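Local coordinates for protein enterotoxin SEN variant (Staphylococcus aureus, PDB 6KRY) that probably acts as a superantigen toxin, as its staphylococcal and streptococcal relatives do by linking MHC class II molecules to T-cell receptors, at residues V65-S70 with S208-V213; K77-D82 with V107-G112; D82-Y87 with V146-T151; G174-H179 with I220-Y225. One frame throughout, in Å; residues are numbered along the deposited sequence.

Contact 1: residues V65-S70 with S208-V213; sequences VEFNSS and SDNRTV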
loop_
_atom_site.group_PDB
_atom_site.type_symbol
_atom_site.label_atom_id
_atom_site.label_comp_id
_atom_site.label_asym_id
_atom_site.label_seq_id
_atom_site.Cartn_x
_atom_site.Cartn_y
_atom_site.Cartn_z
ATOM N N VAL A 65 5.646 -12.638 -2.735
ATOM C CA VAL A 65 4.755 -11.978 -1.797
ATOM C C VAL A 65 5.002 -12.560 -0.410
ATOM O O VAL A 65 5.013 -13.786 -0.226
ATOM C CB VAL A 65 3.275 -12.150 -2.199
ATOM C CG1 VAL A 65 2.364 -11.457 -1.197
ATOM C CG2 VAL A 65 3.027 -11.638 -3.611
ATOM N N GLU A 66 5.160 -11.645 0.551
ATOM C CA GLU A 66 5.396 -11.959 1.944
ATOM C C GLU A 66 4.167 -11.561 2.775
ATOM O O GLU A 66 3.706 -10.409 2.699
ATOM C CB GLU A 66 6.640 -11.230 2.455
ATOM C CG GLU A 66 7.920 -11.609 1.738
ATOM C CD GLU A 66 9.128 -10.676 1.918
ATOM O OE1 GLU A 66 10.226 -11.199 2.238
ATOM O OE2 GLU A 66 9.004 -9.446 1.644
ATOM N N PHE A 67 3.699 -12.507 3.605
ATOM C CA PHE A 67 2.578 -12.342 4.493
ATOM C C PHE A 67 3.095 -12.514 5.920
ATOM O O PHE A 67 4.216 -13.005 6.071
ATOM C CB PHE A 67 1.500 -13.383 4.278
ATOM C CG PHE A 67 0.905 -13.414 2.897
ATOM C CD1 PHE A 67 -0.011 -12.458 2.494
ATOM C CD2 PHE A 67 1.267 -14.414 2.004
ATOM C CE1 PHE A 67 -0.525 -12.487 1.206
ATOM C CE2 PHE A 67 0.754 -14.446 0.717
ATOM C CZ PHE A 67 -0.163 -13.493 0.339
ATOM N N ASN A 68 2.262 -12.189 6.906
ATOM C CA ASN A 68 2.693 -12.219 8.303
ATOM C C ASN A 68 2.357 -13.589 8.922
ATOM O O ASN A 68 2.617 -13.774 10.106
ATOM C CB ASN A 68 2.141 -11.068 9.147
ATOM C CG ASN A 68 0.644 -11.128 9.397
ATOM O OD1 ASN A 68 -0.053 -12.011 8.906
ATOM N ND2 ASN A 68 0.120 -10.194 10.176
ATOM N N SER A 69 1.877 -14.548 8.127
ATOM C CA SER A 69 1.511 -15.880 8.650
ATOM C C SER A 69 1.516 -16.906 7.524
ATOM O O SER A 69 1.207 -16.566 6.380
ATOM C CB SER A 69 0.145 -15.858 9.332
ATOM O OG SER A 69 -0.919 -15.753 8.375
ATOM N N SER A 70 1.751 -18.169 7.901
ATOM C CA SER A 70 1.594 -19.318 7.063
ATOM C C SER A 70 0.135 -19.467 6.642
ATOM O O SER A 70 -0.195 -19.871 5.530
ATOM C CB SER A 70 2.084 -20.570 7.793
ATOM O OG SER A 70 3.494 -20.534 7.882
ATOM N N SER A 208 1.929 -6.615 5.501
ATOM C CA SER A 208 2.043 -8.066 5.458
ATOM C C SER A 208 0.808 -8.738 6.075
ATOM O O SER A 208 0.598 -9.921 5.810
ATOM C CB SER A 208 3.349 -8.562 6.078
ATOM O OG SER A 208 3.307 -8.400 7.474
ATOM N N ASP A 209 -0.036 -7.973 6.791
ATOM C CA ASP A 209 -1.261 -8.490 7.365
ATOM C C ASP A 209 -2.326 -8.719 6.290
ATOM O O ASP A 209 -3.334 -9.393 6.544
ATOM C CB ASP A 209 -1.816 -7.627 8.504
ATOM C CG ASP A 209 -2.272 -6.227 8.107
ATOM O OD1 ASP A 209 -2.208 -5.916 6.926
ATOM O OD2 ASP A 209 -2.680 -5.434 9.024
ATOM N N ASN A 210 -2.109 -8.170 5.092
ATOM C CA ASN A 210 -3.006 -8.363 3.959
ATOM C C ASN A 210 -4.411 -7.870 4.314
ATOM O O ASN A 210 -5.414 -8.403 3.840
ATOM C CB ASN A 210 -3.033 -9.819 3.495
ATOM C CG ASN A 210 -3.340 -9.927 2.025
ATOM O OD1 ASN A 210 -2.631 -9.332 1.214
ATOM N ND2 ASN A 210 -4.427 -10.602 1.688
ATOM N N ARG A 211 -4.505 -6.855 5.160
ATOM C CA ARG A 211 -5.811 -6.396 5.621
ATOM C C ARG A 211 -6.655 -5.975 4.420
ATOM O O ARG A 211 -6.214 -5.227 3.568
ATOM C CB ARG A 211 -5.694 -5.213 6.579
ATOM C CG ARG A 211 -7.009 -4.828 7.243
ATOM C CD ARG A 211 -6.862 -3.854 8.410
ATOM N NE ARG A 211 -8.173 -3.720 9.051
ATOM C CZ ARG A 211 -8.389 -3.200 10.257
ATOM N NH1 ARG A 211 -7.405 -2.632 10.915
ATOM N NH2 ARG A 211 -9.595 -3.262 10.797
ATOM N N THR A 212 -7.898 -6.438 4.436
ATOM C CA THR A 212 -8.803 -6.412 3.304
ATOM C C THR A 212 -10.149 -5.844 3.773
ATOM O O THR A 212 -10.570 -6.190 4.874
ATOM C CB THR A 212 -8.961 -7.837 2.740
ATOM O OG1 THR A 212 -7.727 -8.226 2.114
ATOM C CG2 THR A 212 -10.038 -7.962 1.701
ATOM N N VAL A 213 -10.805 -5.019 2.936
ATOM C CA VAL A 213 -12.110 -4.464 3.244
ATOM C C VAL A 213 -13.033 -4.580 2.018
ATOM O O VAL A 213 -12.596 -4.721 0.885
ATOM C CB VAL A 213 -12.008 -2.985 3.681
ATOM C CG1 VAL A 213 -11.199 -2.816 4.953
ATOM C CG2 VAL A 213 -11.434 -2.073 2.603
#
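Ser208 O is the polar atom on which two neighbouring groups of 65-70 converge. Asn68 N reaches it at 3.0 Å, a weak hydrogen bond bent to 128° at the hydrogen, and Phe67 CA adds a CA-H...O contact of 3.4 Å. Next to them, Ser208 OG lies 3.4 Å from Asn68 CB, while its hydrogen bond goes to Gln205 O. The Asn68 amide lies across the start of the turn, ND2 being 3.6 Å from Asp209 CB, with amide and carboxylate planes nearly perpendicular. Phe67 and Asn210 run side by side: Asn210 OD1 sits in the ring plane at its edge, 3.8 Å from Phe67 CE1, and the amide is turned 89° against the ring. Asp209 OD1 accepts from Arg211 N at 3.0 Å from above the carboxylate plane, an Asx turn that shapes the loop. Between these segments there is thus one weak, bent hydrogen bond beside polar-edge packing; the bond of Asn210 ND2 to Val107 O adds a tie between the OB-fold and beta-grasp domains.

Contact 2: residues K77-D82 with V107-G112; sequences KGKNID and VTIYDG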
loop_
_atom_site.group_PDB
_atom_site.type_symbol
_atom_site.label_atom_id
_atom_site.label_comp_id
_atom_site.label_asym_id
_atom_site.label_seq_id
_atom_site.Cartn_x
_atom_site.Cartn_y
_atom_site.Cartn_z
ATOM N N LYS A 77 -1.870 -19.572 -1.923
ATOM C CA LYS A 77 -0.916 -20.280 -2.766
ATOM C C LYS A 77 -1.662 -21.143 -3.799
ATOM O O LYS A 77 -2.607 -21.885 -3.476
ATOM C CB LYS A 77 0.119 -21.062 -1.940
ATOM C CG LYS A 77 -0.368 -22.248 -1.129
ATOM C CD LYS A 77 0.817 -23.116 -0.688
ATOM C CE LYS A 77 0.433 -24.534 -0.325
ATOM N NZ LYS A 77 0.310 -24.706 1.144
ATOM N N GLY A 78 -1.271 -20.995 -5.065
ATOM C CA GLY A 78 -1.823 -21.820 -6.157
ATOM C C GLY A 78 -3.271 -21.501 -6.511
ATOM O O GLY A 78 -3.904 -22.300 -7.206
ATOM N N LYS A 79 -3.798 -20.344 -6.063
ATOM C CA LYS A 79 -5.099 -19.858 -6.473
ATOM C C LYS A 79 -4.920 -18.690 -7.433
ATOM O O LYS A 79 -3.899 -18.004 -7.401
ATOM C CB LYS A 79 -5.910 -19.446 -5.238
ATOM C CG LYS A 79 -6.103 -20.561 -4.211
ATOM C CD LYS A 79 -7.419 -20.532 -3.485
ATOM C CE LYS A 79 -7.515 -21.491 -2.307
ATOM N NZ LYS A 79 -6.827 -22.775 -2.575
ATOM N N ASN A 80 -5.938 -18.423 -8.255
ATOM C CA ASN A 80 -5.908 -17.232 -9.102
ATOM C C ASN A 80 -6.047 -15.991 -8.217
ATOM O O ASN A 80 -7.008 -15.911 -7.468
ATOM C CB ASN A 80 -7.002 -17.257 -10.160
ATOM C CG ASN A 80 -6.973 -18.458 -11.089
ATOM O OD1 ASN A 80 -8.038 -18.930 -11.489
ATOM N ND2 ASN A 80 -5.815 -18.999 -11.411
ATOM N N ILE A 81 -5.110 -15.042 -8.320
ATOM C CA ILE A 81 -5.047 -13.887 -7.451
ATOM C C ILE A 81 -4.784 -12.620 -8.282
ATOM O O ILE A 81 -4.213 -12.657 -9.368
ATOM C CB ILE A 81 -3.981 -14.077 -6.334
ATOM C CG1 ILE A 81 -2.595 -14.429 -6.893
ATOM C CG2 ILE A 81 -4.393 -15.130 -5.329
ATOM C CD1 ILE A 81 -1.506 -14.395 -5.811
ATOM N N ASP A 82 -5.195 -11.498 -7.707
ATOM C CA ASP A 82 -4.762 -10.150 -8.096
ATOM C C ASP A 82 -3.777 -9.635 -7.046
ATOM O O ASP A 82 -3.831 -10.009 -5.876
ATOM C CB ASP A 82 -5.918 -9.155 -8.213
ATOM C CG ASP A 82 -6.960 -9.518 -9.264
ATOM O OD1 ASP A 82 -6.578 -10.120 -10.310
ATOM O OD2 ASP A 82 -8.156 -9.228 -9.011
ATOM N N VAL A 107 -2.748 -8.987 -1.758
ATOM C CA VAL A 107 -3.317 -10.082 -2.511
ATOM C C VAL A 107 -4.814 -10.268 -2.219
ATOM O O VAL A 107 -5.270 -10.265 -1.087
ATOM C CB VAL A 107 -2.533 -11.383 -2.257
ATOM C CG1 VAL A 107 -3.213 -12.630 -2.834
ATOM C CG2 VAL A 107 -1.141 -11.236 -2.845
ATOM N N THR A 108 -5.571 -10.442 -3.311
ATOM C CA THR A 108 -6.976 -10.795 -3.273
ATOM C C THR A 108 -7.194 -11.960 -4.250
ATOM O O THR A 108 -6.573 -12.014 -5.312
ATOM C CB THR A 108 -7.887 -9.607 -3.624
ATOM O OG1 THR A 108 -7.411 -9.017 -4.839
ATOM C CG2 THR A 108 -7.925 -8.602 -2.481
ATOM N N ILE A 109 -8.106 -12.859 -3.880
ATOM C CA ILE A 109 -8.636 -13.897 -4.796
ATOM C C ILE A 109 -9.224 -13.185 -6.019
ATOM O O ILE A 109 -9.912 -12.165 -5.886
ATOM C CB ILE A 109 -9.652 -14.784 -4.034
ATOM C CG1 ILE A 109 -8.989 -15.671 -2.969
ATOM C CG2 ILE A 109 -10.520 -15.597 -4.999
ATOM C CD1 ILE A 109 -8.071 -16.725 -3.498
ATOM N N TYR A 110 -8.907 -13.690 -7.218
ATOM C CA TYR A 110 -9.325 -13.104 -8.437
ATOM C C TYR A 110 -10.781 -13.485 -8.725
ATOM O O TYR A 110 -11.563 -12.621 -9.048
ATOM C CB TYR A 110 -8.430 -13.555 -9.595
ATOM C CG TYR A 110 -9.004 -13.265 -10.958
ATOM C CD1 TYR A 110 -8.917 -12.003 -11.511
ATOM C CD2 TYR A 110 -9.623 -14.266 -11.690
ATOM C CE1 TYR A 110 -9.431 -11.743 -12.771
ATOM C CE2 TYR A 110 -10.176 -14.009 -12.937
ATOM C CZ TYR A 110 -10.052 -12.751 -13.488
ATOM O OH TYR A 110 -10.591 -12.500 -14.718
ATOM N N ASP A 111 -11.100 -14.799 -8.634
ATOM C CA ASP A 111 -12.364 -15.360 -9.102
ATOM C C ASP A 111 -13.490 -14.784 -8.247
ATOM O O ASP A 111 -13.439 -14.887 -7.049
ATOM C CB ASP A 111 -12.368 -16.899 -9.029
ATOM C CG ASP A 111 -11.379 -17.461 -10.029
ATOM O OD1 ASP A 111 -11.579 -17.210 -11.247
ATOM O OD2 ASP A 111 -10.363 -18.015 -9.595
ATOM N N GLY A 112 -14.522 -14.222 -8.905
ATOM C CA GLY A 112 -15.712 -13.776 -8.222
ATOM C C GLY A 112 -15.559 -12.402 -7.586
ATOM O O GLY A 112 -16.488 -11.937 -6.911
HETATM O O HOH W 1 -5.296 -7.169 -4.608
HETATM O O HOH W 2 -9.136 -9.657 -6.626
#
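Asp82 and Thr108 form an antiparallel hydrogen-bonded pair: Asp82 N gives a 2.8 Å bond to Thr108 O, and Thr108 N returns one of 3.1 Å to Asp82 O. One step on, Ile81 and Ile109 make a non-hydrogen-bonded pair whose side chains diverge, and Tyr110 N closes on Asn80 O at 2.9 Å. On the side of Asp82 and Thr108, a water ties the strand ends together: it accepts from Thr108 OG1 and donates to Asp82 OD2 at 2.6 Å and to Ile109 O. The carboxylate meets the edge of the Tyr110 ring, Asp82 OD1 being 3.2 Å from Tyr110 CD1, with the two planes at 85°. With its CG anti to the backbone N (chi1 165°), Tyr110 swings the ring toward this carboxylate. From outside the two segments, Asn36 N bonds to Asp82 OD1 and Gln114 NE2 to OD2, which limits how the carboxylate can turn; the same NE2 also binds Tyr110 O. Ile81 CG2 packs at 3.7 Å on Val107 CG1, away from the water. There Phe76 of helix 70-76 touches Ile81, Val107 and Ile109, while strand 31-37 pairs with strand 81-84, so that strand 81-84 runs between 31-37 and 100-109 in the OB-fold sheet.

Contact 3: residues D82-Y87 with V146-T151; sequences DIYGLY and VQELDT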
loop_
_atom_site.group_PDB
_atom_site.type_symbol
_atom_site.label_atom_id
_atom_site.label_comp_id
_atom_site.label_asym_id
_atom_site.label_seq_id
_atom_site.Cartn_x
_atom_site.Cartn_y
_atom_site.Cartn_z
ATOM N N ASP A 82 -5.195 -11.498 -7.707
ATOM C CA ASP A 82 -4.762 -10.150 -8.096
ATOM C C ASP A 82 -3.777 -9.635 -7.046
ATOM O O ASP A 82 -3.831 -10.009 -5.876
ATOM C CB ASP A 82 -5.918 -9.155 -8.213
ATOM C CG ASP A 82 -6.960 -9.518 -9.264
ATOM O OD1 ASP A 82 -6.578 -10.120 -10.310
ATOM O OD2 ASP A 82 -8.156 -9.228 -9.011
ATOM N N ILE A 83 -2.861 -8.772 -7.494
ATOM C CA ILE A 83 -1.858 -8.259 -6.620
ATOM C C ILE A 83 -1.721 -6.766 -6.847
ATOM O O ILE A 83 -1.536 -6.324 -7.979
ATOM C CB ILE A 83 -0.509 -8.971 -6.833
ATOM C CG1 ILE A 83 -0.606 -10.494 -6.769
ATOM C CG2 ILE A 83 0.501 -8.453 -5.828
ATOM C CD1 ILE A 83 -0.441 -11.190 -8.088
ATOM N N TYR A 84 -1.715 -5.999 -5.749
ATOM C CA TYR A 84 -1.551 -4.599 -5.841
ATOM C C TYR A 84 -0.676 -4.160 -4.668
ATOM O O TYR A 84 -1.045 -4.390 -3.543
ATOM C CB TYR A 84 -2.887 -3.835 -5.787
ATOM C CG TYR A 84 -2.740 -2.377 -6.151
ATOM C CD1 TYR A 84 -2.140 -1.484 -5.272
ATOM C CD2 TYR A 84 -3.126 -1.901 -7.395
ATOM C CE1 TYR A 84 -1.914 -0.160 -5.626
ATOM C CE2 TYR A 84 -2.921 -0.582 -7.756
ATOM C CZ TYR A 84 -2.332 0.292 -6.860
ATOM O OH TYR A 84 -2.100 1.594 -7.204
ATOM N N GLY A 85 0.409 -3.441 -4.940
ATOM C CA GLY A 85 1.091 -2.738 -3.871
ATOM C C GLY A 85 2.446 -2.193 -4.266
ATOM O O GLY A 85 2.806 -2.138 -5.456
ATOM N N LEU A 86 3.209 -1.805 -3.239
ATOM C CA LEU A 86 4.540 -1.233 -3.432
ATOM C C LEU A 86 5.616 -2.306 -3.230
ATOM O O LEU A 86 5.724 -2.920 -2.156
ATOM C CB LEU A 86 4.703 -0.096 -2.416
ATOM C CG LEU A 86 3.731 1.074 -2.607
ATOM C CD1 LEU A 86 3.876 2.085 -1.475
ATOM C CD2 LEU A 86 3.930 1.761 -3.957
ATOM N N TYR A 87 6.445 -2.505 -4.258
ATOM C CA TYR A 87 7.456 -3.552 -4.227
ATOM C C TYR A 87 8.836 -2.963 -3.936
ATOM O O TYR A 87 9.074 -1.742 -3.990
ATOM C CB TYR A 87 7.462 -4.340 -5.545
ATOM C CG TYR A 87 7.849 -3.513 -6.735
ATOM C CD1 TYR A 87 9.182 -3.317 -7.056
ATOM C CD2 TYR A 87 6.903 -2.854 -7.484
ATOM C CE1 TYR A 87 9.559 -2.465 -8.080
ATOM C CE2 TYR A 87 7.258 -2.030 -8.540
ATOM C CZ TYR A 87 8.591 -1.845 -8.846
ATOM O OH TYR A 87 8.974 -1.021 -9.866
ATOM N N VAL A 146 -6.336 -2.817 2.010
ATOM C CA VAL A 146 -6.081 -1.496 2.519
ATOM C C VAL A 146 -4.844 -0.922 1.815
ATOM O O VAL A 146 -4.784 0.280 1.493
ATOM C CB VAL A 146 -5.991 -1.524 4.061
ATOM C CG1 VAL A 146 -5.554 -0.184 4.611
ATOM C CG2 VAL A 146 -7.330 -1.903 4.679
ATOM N N GLN A 147 -3.835 -1.775 1.570
ATOM C CA GLN A 147 -2.625 -1.300 0.931
ATOM C C GLN A 147 -2.968 -0.573 -0.396
ATOM O O GLN A 147 -2.429 0.483 -0.700
ATOM C CB GLN A 147 -1.655 -2.456 0.705
ATOM C CG GLN A 147 -0.379 -2.025 -0.003
ATOM C CD GLN A 147 0.662 -3.092 -0.229
ATOM O OE1 GLN A 147 1.747 -2.776 -0.696
ATOM N NE2 GLN A 147 0.370 -4.345 0.103
ATOM N N GLU A 148 -3.851 -1.168 -1.195
ATOM C CA GLU A 148 -4.230 -0.575 -2.492
ATOM C C GLU A 148 -4.849 0.807 -2.280
ATOM O O GLU A 148 -4.467 1.767 -2.951
ATOM C CB GLU A 148 -5.174 -1.483 -3.263
ATOM C CG GLU A 148 -5.645 -0.861 -4.562
ATOM C CD GLU A 148 -6.369 -1.817 -5.501
ATOM O OE1 GLU A 148 -6.256 -3.072 -5.332
ATOM O OE2 GLU A 148 -7.091 -1.291 -6.376
ATOM N N LEU A 149 -5.797 0.900 -1.346
ATOM C CA LEU A 149 -6.494 2.187 -1.050
ATOM C C LEU A 149 -5.510 3.235 -0.507
ATOM O O LEU A 149 -5.507 4.376 -0.970
ATOM C CB LEU A 149 -7.638 1.971 -0.051
ATOM C CG LEU A 149 -8.699 0.953 -0.458
ATOM C CD1 LEU A 149 -9.836 0.912 0.552
ATOM C CD2 LEU A 149 -9.236 1.256 -1.867
ATOM N N ASP A 150 -4.713 2.843 0.498
ATOM C CA ASP A 150 -3.729 3.694 1.155
ATOM C C ASP A 150 -2.730 4.234 0.119
ATOM O O ASP A 150 -2.435 5.425 0.076
ATOM C CB ASP A 150 -3.021 2.924 2.267
ATOM C CG ASP A 150 -2.241 3.743 3.270
ATOM O OD1 ASP A 150 -2.459 4.972 3.341
ATOM O OD2 ASP A 150 -1.420 3.114 3.983
ATOM N N THR A 151 -2.215 3.357 -0.734
ATOM C CA THR A 151 -1.222 3.745 -1.683
ATOM C C THR A 151 -1.794 4.762 -2.674
ATOM O O THR A 151 -1.151 5.760 -2.952
ATOM C CB THR A 151 -0.672 2.538 -2.446
ATOM O OG1 THR A 151 -0.067 1.658 -1.509
ATOM C CG2 THR A 151 0.338 2.963 -3.480
HETATM O O HOH W 3 4.324 -4.009 0.050
#
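The long helix 146-161 of the beta-grasp domain lays its first turns against the corner at Gly85 between two OB-fold strands, a buried junction between the two domains. Strand 82-84 and helix 146-151 run at 39° to each other, their axes 9.1 Å apart. Gln147, extended throughout, reaches the corner, where OE1 takes the N-H of Leu86 at 3.1 Å, fairly straight but tilted 33° from the amide plane. That oxygen is also 3.2 Å from Gly85 CA, and a water sits between it and Leu86 O. Because NE2 donates to Tyr104 O, the amide is pinned at both ends and its orientation is set. Glu148 crosses Tyr84 at about a right angle: CG stands over the ring face, 3.7 Å from the centroid, in a CH-pi contact, and the carboxylate stacks at 21° to the ring. Salt bridges to Lys141 (OE1) and Lys152 (OE2) are consistent with a carboxylate fixed in this orientation, and Tyr84 OH is bonded to Gln31. Further along, Thr151 CG2 meets Leu86 CD2 tip to tip at 3.8 Å, while its OG1 donates back to Gln147 O at 2.8 Å. Helix 146-161 thus lies between these OB-fold strands and strand 173-180, where Val146, Leu149 and Asp150 pack on Phe178.

Contact 4: residues G174-H179 with I220-Y225; sequences GCIFFH and IDVFLY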
loop_
_atom_site.group_PDB
_atom_site.type_symbol
_atom_site.label_atom_id
_atom_site.label_comp_id
_atom_site.label_asym_id
_atom_site.label_seq_id
_atom_site.Cartn_x
_atom_site.Cartn_y
_atom_site.Cartn_z
ATOM N N GLY A 174 0.198 14.112 10.014
ATOM C CA GLY A 174 -0.987 13.747 9.270
ATOM C C GLY A 174 -1.355 12.301 9.469
ATOM O O GLY A 174 -0.523 11.457 9.772
ATOM N N CYS A 175 -2.619 12.000 9.182
ATOM C CA CYS A 175 -3.059 10.644 9.267
ATOM C C CYS A 175 -4.219 10.389 8.277
ATOM O O CYS A 175 -4.868 11.301 7.774
ATOM C CB CYS A 175 -3.442 10.288 10.685
ATOM S SG CYS A 175 -4.862 11.231 11.293
ATOM N N ILE A 176 -4.414 9.105 8.010
ATOM C CA ILE A 176 -5.400 8.599 7.086
ATOM C C ILE A 176 -6.282 7.609 7.838
ATOM O O ILE A 176 -5.822 6.651 8.374
ATOM C CB ILE A 176 -4.749 7.986 5.840
ATOM C CG1 ILE A 176 -5.858 7.458 4.939
ATOM C CG2 ILE A 176 -3.715 6.915 6.169
ATOM C CD1 ILE A 176 -5.425 6.990 3.581
ATOM N N PHE A 177 -7.587 7.919 7.868
ATOM C CA PHE A 177 -8.587 7.152 8.558
ATOM C C PHE A 177 -9.467 6.402 7.565
ATOM O O PHE A 177 -9.939 6.990 6.630
ATOM C CB PHE A 177 -9.552 8.077 9.301
ATOM C CG PHE A 177 -9.225 8.269 10.751
ATOM C CD1 PHE A 177 -9.711 7.383 11.699
ATOM C CD2 PHE A 177 -8.406 9.315 11.150
ATOM C CE1 PHE A 177 -9.398 7.553 13.042
ATOM C CE2 PHE A 177 -8.089 9.476 12.486
ATOM C CZ PHE A 177 -8.598 8.603 13.423
ATOM N N PHE A 178 -9.733 5.139 7.853
ATOM C CA PHE A 178 -10.585 4.289 7.050
ATOM C C PHE A 178 -11.866 4.065 7.844
ATOM O O PHE A 178 -11.794 3.481 8.927
ATOM C CB PHE A 178 -9.874 2.973 6.720
ATOM C CG PHE A 178 -8.634 3.165 5.879
ATOM C CD1 PHE A 178 -7.414 3.445 6.465
ATOM C CD2 PHE A 178 -8.709 3.111 4.495
ATOM C CE1 PHE A 178 -6.281 3.638 5.686
ATOM C CE2 PHE A 178 -7.578 3.322 3.718
ATOM C CZ PHE A 178 -6.369 3.575 4.319
ATOM N N HIS A 179 -12.991 4.572 7.339
ATOM C CA HIS A 179 -14.292 4.556 8.070
ATOM C C HIS A 179 -15.292 3.667 7.338
ATOM O O HIS A 179 -15.445 3.818 6.136
ATOM C CB HIS A 179 -14.916 5.959 8.133
ATOM C CG HIS A 179 -14.273 6.827 9.155
ATOM N ND1 HIS A 179 -13.399 7.838 8.813
ATOM C CD2 HIS A 179 -14.329 6.798 10.508
ATOM C CE1 HIS A 179 -12.968 8.431 9.921
ATOM N NE2 HIS A 179 -13.495 7.789 10.972
ATOM N N ILE A 220 -12.733 7.424 3.170
ATOM C CA ILE A 220 -11.437 7.776 3.785
ATOM C C ILE A 220 -11.464 9.240 4.184
ATOM O O ILE A 220 -11.979 10.066 3.437
ATOM C CB ILE A 220 -10.321 7.464 2.794
ATOM C CG1 ILE A 220 -10.357 5.969 2.469
ATOM C CG2 ILE A 220 -8.955 7.887 3.325
ATOM C CD1 ILE A 220 -9.463 5.602 1.308
ATOM N N ASP A 221 -10.908 9.543 5.361
ATOM C CA ASP A 221 -10.685 10.919 5.751
ATOM C C ASP A 221 -9.193 11.105 6.031
ATOM O O ASP A 221 -8.600 10.331 6.775
ATOM C CB ASP A 221 -11.505 11.310 6.971
ATOM C CG ASP A 221 -13.000 11.086 6.830
ATOM O OD1 ASP A 221 -13.550 11.481 5.796
ATOM O OD2 ASP A 221 -13.580 10.477 7.760
ATOM N N VAL A 222 -8.615 12.169 5.465
ATOM C CA VAL A 222 -7.223 12.526 5.666
ATOM C C VAL A 222 -7.166 13.810 6.520
ATOM O O VAL A 222 -7.861 14.811 6.189
ATOM C CB VAL A 222 -6.531 12.741 4.304
ATOM C CG1 VAL A 222 -5.114 13.266 4.459
ATOM C CG2 VAL A 222 -6.537 11.461 3.466
ATOM N N PHE A 223 -6.329 13.796 7.566
ATOM C CA PHE A 223 -6.122 14.955 8.443
ATOM C C PHE A 223 -4.658 15.344 8.333
ATOM O O PHE A 223 -3.790 14.533 8.597
ATOM C CB PHE A 223 -6.555 14.634 9.878
ATOM C CG PHE A 223 -8.017 14.304 10.019
ATOM C CD1 PHE A 223 -8.967 15.308 10.111
ATOM C CD2 PHE A 223 -8.454 12.988 9.986
ATOM C CE1 PHE A 223 -10.316 15.004 10.198
ATOM C CE2 PHE A 223 -9.803 12.684 10.079
ATOM C CZ PHE A 223 -10.724 13.692 10.189
ATOM N N LEU A 224 -4.407 16.583 7.925
ATOM C CA LEU A 224 -3.087 17.116 7.799
ATOM C C LEU A 224 -2.939 18.309 8.753
ATOM O O LEU A 224 -3.906 19.011 9.005
ATOM C CB LEU A 224 -2.849 17.580 6.360
ATOM C CG LEU A 224 -3.094 16.512 5.280
ATOM C CD1 LEU A 224 -2.863 17.116 3.904
ATOM C CD2 LEU A 224 -2.196 15.311 5.488
ATOM N N TYR A 225 -1.719 18.534 9.229
ATOM C CA TYR A 225 -1.459 19.594 10.217
ATOM C C TYR A 225 -0.121 20.270 9.895
ATOM O O TYR A 225 0.877 19.589 9.624
ATOM C CB TYR A 225 -1.429 19.041 11.638
ATOM C CG TYR A 225 -2.683 18.309 12.026
ATOM C CD1 TYR A 225 -3.812 19.002 12.431
ATOM C CD2 TYR A 225 -2.750 16.924 11.952
ATOM C CE1 TYR A 225 -4.979 18.332 12.763
ATOM C CE2 TYR A 225 -3.913 16.247 12.267
ATOM C CZ TYR A 225 -5.026 16.951 12.679
ATOM O OH TYR A 225 -6.156 16.259 13.021
#
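Phe177 and Phe223 meet with their planes almost perpendicular (88°) and their centroids 5.9 Å apart, an oblique pair in which Phe177 CD2 comes within 3.8 Å of Phe223 CE2, at the edge of the Phe223 ring and near its plane. Cys175 stands on the same face, its SG 4.1 Å from Phe223 CB and obliquely placed to the ring in a sulfur-aromatic contact. Further along this row, Asp221 crosses His179 at about a right angle, without a hydrogen bond. On the opposite face the two strands offer apolar side chains. Ile176 crosses Ile220 obliquely, CG1 of the first 3.5 Å from CG2 of the second, and Phe178 runs side by side with Ile220, its CE2 at 3.8 Å from Ile220 CD1. Ile220 can meet both because its CG2 is anti to the backbone N while CG1 (chi1 -60°) lies beside it. Between the two faces the backbones run antiparallel: Cys175 pairs with Phe223 through two bonds, and Phe177 with Asp221 through two more, the shortest being Phe177 N to Asp221 O at 2.8 Å. Val153 and Leu157 of helix 146-161 cover the Ile176, Ile220 and Val222 face, while Phe126 and Tyr189 flank the aromatic one. A mixed sheet with one face packed on a long helix is the hallmark of the beta-grasp fold.

In the fold
Contacts 1 and 3 both join the OB-fold to the beta-grasp domain, whereas contact 2 lies within the first and contact 4 within the second. Contacts 1 and 2 have centres about 13 Å apart and pack through Val65 CG1 and Val107 CG2 at 3.9 Å. Contacts 1 and 3 (about 11 Å between centres) are tied by Arg211 O and Val146 N at 2.9 Å, a probable hydrogen bond. Contacts 2 and 3 share Asp82. The helix of contact 3 carries the packing on to contact 4, with Asp150 OD1 3.6 Å from Ile176 CD1. Contacts 2 and 4 lie on opposite sides of the chain's centre, their centres about 30 Å apart.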